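Local coordinates for phosphate-specific transport system accessory protein PhoU homolog (Pseudomonas aeruginosa, PDB 4Q25) that probably takes part in regulating phosphate uptake, as a homodimeric, all-helical member of the PhoU family and negative regulator of the Pho regulon, at residues Glu34-Asn38 with Gln138-Gln142; Ala52-Arg56 with Ala111-Ile115; Asp99-Ile103 with His207-Ile211. All coordinates share one frame; numbering follows the deposited sequence.

Contact 1 of 3, residues Glu34-Asn38 with Gln138-Gln142; sequences EKQVN and QKMVQ
Val37 and Gln138 face each other where helix 15-45 passes antiparallel to helix 127-149, the axes of the two short segments 10.0 Å apart. The inner part of this contact is apolar: CG1 of Val37 lies 4.0 Å from CB of Gln138, and CG1 of Val141 rests against the aliphatic CB and CG of Glu34. Both valines are buried and also pack on Ile103 of helix 84-120 and Ile204 of helix 188-220, so they belong to the interior of the helical bundle, where segments of the two PhoU domains meet. Polar ends gather along the outer, partly exposed side. With CG anti to the backbone N (chi1 -178°), the extended Gln138 reaches over to Asn38, its OE1 3.1 Å from Asn38 CA; the two amide planes stand 76° apart. Glu34, likewise extended, brings its carboxylate to Gln142, where OE2 comes within 3.0 Å of the CG methylene while carboxylate and amide lie almost in parallel planes. Gln138 OE1 is 3.4 Å from Asn38 N, but at a poor angle for bonding. The contact thus rests on aliphatic packing, while its polar ends only touch, oxygen to carbon, without a hydrogen bond or salt bridge.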
loop_
_atom_site.group_PDB
_atom_site.type_symbol
_atom_site.label_atom_id
_atom_site.label_comp_id
_atom_site.label_asym_id
_atom_site.label_seq_id
_atom_site.Cartn_x
_atom_site.Cartn_y
_atom_site.Cartn_z
ATOM N N GLU A 34 12.040 1.221 -11.080
ATOM C CA GLU A 34 13.235 1.716 -10.450
ATOM C C GLU A 34 13.636 3.049 -11.083
ATOM O O GLU A 34 14.107 3.940 -10.423
ATOM C CB GLU A 34 14.330 0.663 -10.609
ATOM C CG GLU A 34 15.659 0.919 -9.939
ATOM C CD GLU A 34 16.694 -0.137 -10.348
ATOM O OE1 GLU A 34 16.304 -1.339 -10.509
ATOM O OE2 GLU A 34 17.890 0.241 -10.516
ATOM N N LYS A 35 13.452 3.153 -12.385
ATOM C CA LYS A 35 13.682 4.390 -13.086
ATOM C C LYS A 35 12.653 5.453 -12.698
ATOM O O LYS A 35 12.987 6.636 -12.661
ATOM C CB LYS A 35 13.657 4.147 -14.579
ATOM C CG LYS A 35 14.044 5.349 -15.393
ATOM C CD LYS A 35 13.789 5.090 -16.853
ATOM C CE LYS A 35 14.032 6.356 -17.674
ATOM N NZ LYS A 35 13.143 7.469 -17.221
ATOM N N GLN A 36 11.416 5.041 -12.402
ATOM C CA GLN A 36 10.448 5.962 -11.864
ATOM C C GLN A 36 10.908 6.521 -10.487
ATOM O O GLN A 36 10.711 7.700 -10.179
ATOM C CB GLN A 36 9.068 5.306 -11.732
ATOM C CG GLN A 36 8.125 5.430 -12.922
ATOM C CD GLN A 36 6.659 5.231 -12.489
ATOM O OE1 GLN A 36 6.345 4.289 -11.781
ATOM N NE2 GLN A 36 5.780 6.135 -12.878
ATOM N N VAL A 37 11.459 5.666 -9.638
ATOM C CA VAL A 37 11.928 6.112 -8.340
ATOM C C VAL A 37 13.047 7.137 -8.502
ATOM O O VAL A 37 12.973 8.227 -7.915
ATOM C CB VAL A 37 12.396 4.945 -7.483
ATOM C CG1 VAL A 37 13.092 5.416 -6.225
ATOM C CG2 VAL A 37 11.228 4.081 -7.096
ATOM N N ASN A 38 14.050 6.782 -9.311
ATOM C CA ASN A 38 15.143 7.682 -9.673
ATOM C C ASN A 38 14.648 9.053 -10.147
ATOM O O ASN A 38 15.049 10.094 -9.613
ATOM C CB ASN A 38 15.981 7.034 -10.774
ATOM C CG ASN A 38 17.117 7.919 -11.257
ATOM O OD1 ASN A 38 18.183 7.944 -10.675
ATOM N ND2 ASN A 38 16.895 8.623 -12.341
ATOM N N GLN A 138 16.108 3.285 -3.424
ATOM C CA GLN A 138 16.285 2.915 -4.811
ATOM C C GLN A 138 17.281 1.763 -4.900
ATOM O O GLN A 138 17.085 0.857 -5.713
ATOM C CB GLN A 138 16.781 4.093 -5.628
ATOM C CG GLN A 138 16.957 3.821 -7.137
ATOM C CD GLN A 138 17.408 5.072 -7.878
ATOM O OE1 GLN A 138 16.942 6.169 -7.587
ATOM N NE2 GLN A 138 18.345 4.927 -8.818
ATOM N N LYS A 139 18.339 1.804 -4.079
ATOM C CA LYS A 139 19.316 0.718 -4.034
ATOM C C LYS A 139 18.670 -0.578 -3.567
ATOM O O LYS A 139 18.805 -1.592 -4.202
ATOM C CB LYS A 139 20.547 1.028 -3.165
ATOM C CG LYS A 139 21.738 0.130 -3.554
ATOM C CD LYS A 139 22.984 0.325 -2.693
ATOM C CE LYS A 139 24.223 -0.361 -3.308
ATOM N NZ LYS A 139 25.526 0.313 -2.974
ATOM N N MET A 140 17.955 -0.519 -2.467
ATOM C CA MET A 140 17.135 -1.645 -2.005
ATOM C C MET A 140 16.282 -2.263 -3.114
ATOM O O MET A 140 16.163 -3.481 -3.178
ATOM C CB MET A 140 16.229 -1.217 -0.866
ATOM C CG MET A 140 16.983 -0.906 0.412
ATOM S SD MET A 140 15.923 -0.345 1.735
ATOM C CE MET A 140 14.980 -1.812 2.083
ATOM N N VAL A 141 15.715 -1.443 -3.994
ATOM C CA VAL A 141 14.930 -1.967 -5.104
ATOM C C VAL A 141 15.803 -2.708 -6.115
ATOM O O VAL A 141 15.480 -3.838 -6.447
ATOM C CB VAL A 141 14.120 -0.867 -5.824
ATOM C CG1 VAL A 141 13.542 -1.375 -7.139
ATOM C CG2 VAL A 141 13.001 -0.383 -4.940
ATOM N N GLN A 142 16.879 -2.076 -6.604
ATOM C CA GLN A 142 17.871 -2.734 -7.483
ATOM C C GLN A 142 18.299 -4.082 -6.898
ATOM O O GLN A 142 18.303 -5.083 -7.585
ATOM C CB GLN A 142 19.166 -1.936 -7.676
ATOM C CG GLN A 142 19.084 -0.422 -7.837
ATOM C CD GLN A 142 20.473 0.228 -8.002
ATOM O OE1 GLN A 142 21.445 -0.463 -8.360
ATOM N NE2 GLN A 142 20.576 1.559 -7.729
#

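Contact 2 of 3, residues Ala52-Arg56 with Ala111-Ile115; sequences AQQVR and ARRAI
Ala52 and Ala111 meet methyl to methyl, CB to CB 3.9 Å, with their CA atoms only 4.6 Å apart. Each methyl also lies against the other residue's backbone carbonyl: Ala52 CB is 3.4 Å from Ala111 O, and Ala111 CB is similarly close to Ala52 O. One turn further along helix 84-120, Ile115 brings CG1 to 3.7 Å from Ala52 CB, so this methyl sits among Ala111, Ala114 and Ile115. CG1 of Val55 also approaches Ala111 CB. Small side chains at the crossing let the short helix 49-56 lie close to helix 84-120, with segment axes 8.9 Å apart and running at 152° to each other. Both segments fall within the first PhoU domain of this all-helical protein, and helix 15-45 lines the same seam: Ala43 touches Ala52 and Ala114, while Asp39 touches Val55. Toward the C-terminal end of 52-56 the packing passes to long side chains. Arg56, bent at chi2 and chi3, crosses Arg112 at about a right angle and has Arg112 CG over one face of its guanidinium, 3.6 Å above the plane and displaced toward the rim. The two guanidinium planes are 77° apart, and Arg56 NH2 is 5.0 Å from Arg112 NE, so the like charges do not touch. Ile115 CD1 approaches the same Arg56 group at its edge, 4.1 Å from NH1. Within the shorter helix, Gln53 OE1 lies near Arg56 NH1 without the angle for a hydrogen bond, whereas Gln53 NE2 makes a weak one to Glu57.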
loop_
_atom_site.group_PDB
_atom_site.type_symbol
_atom_site.label_atom_id
_atom_site.label_comp_id
_atom_site.label_asym_id
_atom_site.label_seq_id
_atom_site.Cartn_x
_atom_site.Cartn_y
_atom_site.Cartn_z
ATOM N N ALA A 52 8.782 15.494 -13.284
ATOM C CA ALA A 52 7.784 14.951 -12.377
ATOM C C ALA A 52 6.550 14.470 -13.133
ATOM O O ALA A 52 6.076 13.347 -12.922
ATOM C CB ALA A 52 7.415 15.962 -11.339
ATOM N N GLN A 53 6.046 15.285 -14.052
ATOM C CA GLN A 53 4.925 14.830 -14.886
ATOM C C GLN A 53 5.253 13.570 -15.721
ATOM O O GLN A 53 4.415 12.682 -15.900
ATOM C CB GLN A 53 4.458 15.926 -15.829
ATOM C CG GLN A 53 3.200 15.541 -16.591
ATOM C CD GLN A 53 2.040 15.216 -15.676
ATOM O OE1 GLN A 53 2.030 15.583 -14.496
ATOM N NE2 GLN A 53 1.052 14.531 -16.210
ATOM N N GLN A 54 6.471 13.491 -16.219
ATOM C CA GLN A 54 6.880 12.318 -17.003
ATOM C C GLN A 54 6.752 11.032 -16.193
ATOM O O GLN A 54 6.358 10.001 -16.731
ATOM C CB GLN A 54 8.301 12.502 -17.491
ATOM C CG GLN A 54 8.865 11.369 -18.326
ATOM C CD GLN A 54 10.245 11.727 -18.865
ATOM O OE1 GLN A 54 10.453 12.855 -19.321
ATOM N NE2 GLN A 54 11.200 10.787 -18.789
ATOM N N VAL A 55 7.029 11.125 -14.887
ATOM C CA VAL A 55 6.924 10.002 -13.985
ATOM C C VAL A 55 5.476 9.548 -13.800
ATOM O O VAL A 55 5.208 8.363 -13.668
ATOM C CB VAL A 55 7.537 10.333 -12.615
ATOM C CG1 VAL A 55 7.073 9.360 -11.561
ATOM C CG2 VAL A 55 9.039 10.397 -12.735
ATOM N N ARG A 56 4.549 10.462 -13.673
ATOM C CA ARG A 56 3.172 10.077 -13.534
ATOM C C ARG A 56 2.644 9.390 -14.772
ATOM O O ARG A 56 1.918 8.462 -14.694
ATOM C CB ARG A 56 2.314 11.263 -13.145
ATOM C CG ARG A 56 3.104 12.359 -12.500
ATOM C CD ARG A 56 2.479 12.902 -11.252
ATOM N NE ARG A 56 1.046 12.717 -11.242
ATOM C CZ ARG A 56 0.160 13.658 -11.512
ATOM N NH1 ARG A 56 0.559 14.870 -11.830
ATOM N NH2 ARG A 56 -1.130 13.376 -11.461
ATOM N N ALA A 111 6.541 12.472 -7.122
ATOM C CA ALA A 111 6.499 13.401 -8.228
ATOM C C ALA A 111 5.422 14.454 -8.047
ATOM O O ALA A 111 5.627 15.606 -8.440
ATOM C CB ALA A 111 6.337 12.685 -9.542
ATOM N N ARG A 112 4.281 14.097 -7.468
ATOM C CA ARG A 112 3.293 15.134 -7.123
ATOM C C ARG A 112 3.816 16.126 -6.092
ATOM O O ARG A 112 3.570 17.311 -6.226
ATOM C CB ARG A 112 1.972 14.557 -6.644
ATOM C CG ARG A 112 1.169 13.933 -7.795
ATOM C CD ARG A 112 -0.324 13.927 -7.519
ATOM N NE ARG A 112 -0.746 12.942 -6.508
ATOM C CZ ARG A 112 -1.097 13.214 -5.240
ATOM N NH1 ARG A 112 -1.061 14.451 -4.752
ATOM N NH2 ARG A 112 -1.480 12.221 -4.442
ATOM N N ARG A 113 4.527 15.641 -5.076
ATOM C CA ARG A 113 5.118 16.533 -4.089
ATOM C C ARG A 113 6.108 17.432 -4.771
ATOM O O ARG A 113 6.192 18.561 -4.438
ATOM C CB ARG A 113 5.862 15.766 -2.983
ATOM C CG ARG A 113 5.037 14.787 -2.198
ATOM C CD ARG A 113 3.708 15.389 -1.859
ATOM N NE ARG A 113 2.756 14.331 -1.609
ATOM C CZ ARG A 113 1.443 14.457 -1.773
ATOM N NH1 ARG A 113 0.659 13.421 -1.502
ATOM N NH2 ARG A 113 0.921 15.620 -2.193
ATOM N N ALA A 114 6.855 16.912 -5.729
ATOM C CA ALA A 114 7.830 17.701 -6.467
ATOM C C ALA A 114 7.186 18.914 -7.146
ATOM O O ALA A 114 7.733 20.006 -7.148
ATOM C CB ALA A 114 8.529 16.815 -7.505
ATOM N N ILE A 115 6.049 18.683 -7.784
ATOM C CA ILE A 115 5.330 19.712 -8.507
ATOM C C ILE A 115 4.795 20.719 -7.510
ATOM O O ILE A 115 4.995 21.920 -7.681
ATOM C CB ILE A 115 4.193 19.103 -9.355
ATOM C CG1 ILE A 115 4.774 18.369 -10.557
ATOM C CG2 ILE A 115 3.211 20.162 -9.826
ATOM C CD1 ILE A 115 3.795 17.376 -11.173
#

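Contact 3 of 3, residues Asp99-Ile103 with His207-Ile211; sequences DLERI and HARNI
His207 reaches from helix 188-220 toward Asp99, Arg102 and Ile103 of helix 84-120. Its CB lies 3.6 Å from CG1 of Ile103, which slides past in the opposite direction. The torsion that sets CG anti to the carbonyl carbon (chi1 -70°) carries the ring to the carboxylate, with CG near Asp99 OD1. ND1 gives a nearly straight hydrogen bond to Asp99 OD1 (2.8 Å, 176°); the oxygen lies in the ring plane and uses its anti lone pair. Farther round, CD2, CE1 and NE2 pass beneath Arg102 CB, which makes a CH-pi contact 3.7 Å from the ring centroid, with NE2 itself 3.5 Å from that carbon. The two antiparallel segments lie in the first and second PhoU domains, and this buried His-carboxylate pair joins them inside the helical bundle. Asp99 OD1 also receives a weak hydrogen bond from Asn210 ND2 at 3.4 Å; two N-H groups therefore converge on one buried oxygen and would probably stabilise its negative charge. At the root of the same side chain, Asp99 CB packs 3.5 Å from Ile211 CG1, and Leu100 CD2 closes on Ile211 CD1. Arg102 turns its far end away to a salt bridge with Glu101, and it packs on Asn210 of the second subunit.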
loop_
_atom_site.group_PDB
_atom_site.type_symbol
_atom_site.label_atom_id
_atom_site.label_comp_id
_atom_site.label_asym_id
_atom_site.label_seq_id
_atom_site.Cartn_x
_atom_site.Cartn_y
_atom_site.Cartn_z
ATOM N N ASP A 99 4.017 -5.449 -5.290
ATOM C CA ASP A 99 5.059 -4.600 -4.698
ATOM C C ASP A 99 5.652 -3.597 -5.688
ATOM O O ASP A 99 5.809 -2.432 -5.355
ATOM C CB ASP A 99 6.145 -5.434 -4.028
ATOM C CG ASP A 99 5.634 -6.168 -2.777
ATOM O OD1 ASP A 99 5.061 -5.550 -1.869
ATOM O OD2 ASP A 99 5.831 -7.388 -2.683
ATOM N N LEU A 100 5.910 -4.033 -6.917
ATOM C CA LEU A 100 6.426 -3.135 -7.938
ATOM C C LEU A 100 5.419 -2.091 -8.311
ATOM O O LEU A 100 5.781 -0.955 -8.558
ATOM C CB LEU A 100 6.881 -3.893 -9.190
ATOM C CG LEU A 100 8.091 -4.782 -8.922
ATOM C CD1 LEU A 100 8.457 -5.546 -10.184
ATOM C CD2 LEU A 100 9.266 -3.959 -8.403
ATOM N N GLU A 101 4.150 -2.475 -8.376
ATOM C CA GLU A 101 3.122 -1.527 -8.667
ATOM C C GLU A 101 3.029 -0.471 -7.552
ATOM O O GLU A 101 2.941 0.713 -7.811
ATOM C CB GLU A 101 1.790 -2.234 -8.860
ATOM C CG GLU A 101 0.762 -1.393 -9.604
ATOM C CD GLU A 101 -0.032 -0.482 -8.681
ATOM O OE1 GLU A 101 -0.069 -0.731 -7.445
ATOM O OE2 GLU A 101 -0.631 0.495 -9.201
ATOM N N ARG A 102 3.040 -0.909 -6.303
ATOM C CA ARG A 102 2.961 0.022 -5.184
ATOM C C ARG A 102 4.198 0.923 -5.111
ATOM O O ARG A 102 4.090 2.062 -4.723
ATOM C CB ARG A 102 2.780 -0.705 -3.865
ATOM C CG ARG A 102 1.481 -1.467 -3.719
ATOM C CD ARG A 102 0.271 -0.567 -3.664
ATOM N NE ARG A 102 -0.667 -0.913 -4.750
ATOM C CZ ARG A 102 -1.645 -1.816 -4.659
ATOM N NH1 ARG A 102 -1.844 -2.469 -3.539
ATOM N NH2 ARG A 102 -2.419 -2.075 -5.701
ATOM N N ILE A 103 5.362 0.417 -5.505
ATOM C CA ILE A 103 6.552 1.253 -5.589
ATOM C C ILE A 103 6.367 2.359 -6.641
ATOM O O ILE A 103 6.739 3.507 -6.398
ATOM C CB ILE A 103 7.792 0.417 -5.888
ATOM C CG1 ILE A 103 8.158 -0.408 -4.676
ATOM C CG2 ILE A 103 8.972 1.273 -6.283
ATOM C CD1 ILE A 103 9.177 -1.511 -4.967
ATOM N N HIS A 207 8.459 -2.048 0.490
ATOM C CA HIS A 207 8.131 -2.970 -0.604
ATOM C C HIS A 207 9.348 -3.701 -1.222
ATOM O O HIS A 207 9.246 -4.835 -1.684
ATOM C CB HIS A 207 7.340 -2.257 -1.699
ATOM C CG HIS A 207 5.954 -1.880 -1.289
ATOM N ND1 HIS A 207 4.931 -2.794 -1.215
ATOM C CD2 HIS A 207 5.414 -0.679 -0.969
ATOM C CE1 HIS A 207 3.828 -2.173 -0.841
ATOM N NE2 HIS A 207 4.106 -0.894 -0.663
ATOM N N ALA A 208 10.486 -3.043 -1.269
ATOM C CA ALA A 208 11.709 -3.713 -1.672
ATOM C C ALA A 208 12.013 -4.857 -0.716
ATOM O O ALA A 208 12.406 -5.925 -1.138
ATOM C CB ALA A 208 12.873 -2.739 -1.679
ATOM N N ARG A 209 11.828 -4.605 0.569
ATOM C CA ARG A 209 11.996 -5.589 1.620
ATOM C C ARG A 209 11.058 -6.750 1.429
ATOM O O ARG A 209 11.489 -7.885 1.525
ATOM C CB ARG A 209 11.777 -4.955 2.991
ATOM C CG ARG A 209 11.896 -5.887 4.176
ATOM C CD ARG A 209 10.548 -6.167 4.814
ATOM N NE ARG A 209 10.177 -5.134 5.774
ATOM C CZ ARG A 209 9.011 -4.482 5.792
ATOM N NH1 ARG A 209 8.058 -4.744 4.896
ATOM N NH2 ARG A 209 8.796 -3.550 6.724
ATOM N N ASN A 210 9.783 -6.472 1.152
ATOM C CA ASN A 210 8.822 -7.555 0.863
ATOM C C ASN A 210 9.261 -8.421 -0.316
ATOM O O ASN A 210 9.167 -9.644 -0.243
ATOM C CB ASN A 210 7.420 -7.042 0.578
ATOM C CG ASN A 210 6.820 -6.280 1.742
ATOM O OD1 ASN A 210 7.212 -6.452 2.888
ATOM N ND2 ASN A 210 5.849 -5.440 1.447
ATOM N N ILE A 211 9.727 -7.799 -1.394
ATOM C CA ILE A 211 10.161 -8.564 -2.561
ATOM C C ILE A 211 11.389 -9.406 -2.239
ATOM O O ILE A 211 11.582 -10.468 -2.825
ATOM C CB ILE A 211 10.494 -7.664 -3.741
ATOM C CG1 ILE A 211 9.230 -6.975 -4.239
ATOM C CG2 ILE A 211 11.138 -8.465 -4.858
ATOM C CD1 ILE A 211 9.521 -5.797 -5.140
#

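Overall arrangement
Contacts 1 and 3 lie near the middle of the bundle, their centres 10 Å apart, and each pairs a segment in the first PhoU domain with one in the second. Their apolar side chains interlock, with Ala208 against Met140 and Val141. Contact 3 is the more buried and the one with hydrogen bonds between its segments, whereas contact 1 places its polar ends along a partly exposed side. Contact 2 lies farther out, within the first domain alone, and relies on alanine methyls and the aliphatic part of one arginine against the guanidinium face of another. It shares helix 84-120 with contact 3, though they do not touch, and meets contact 1 where Gln36 approaches Val55.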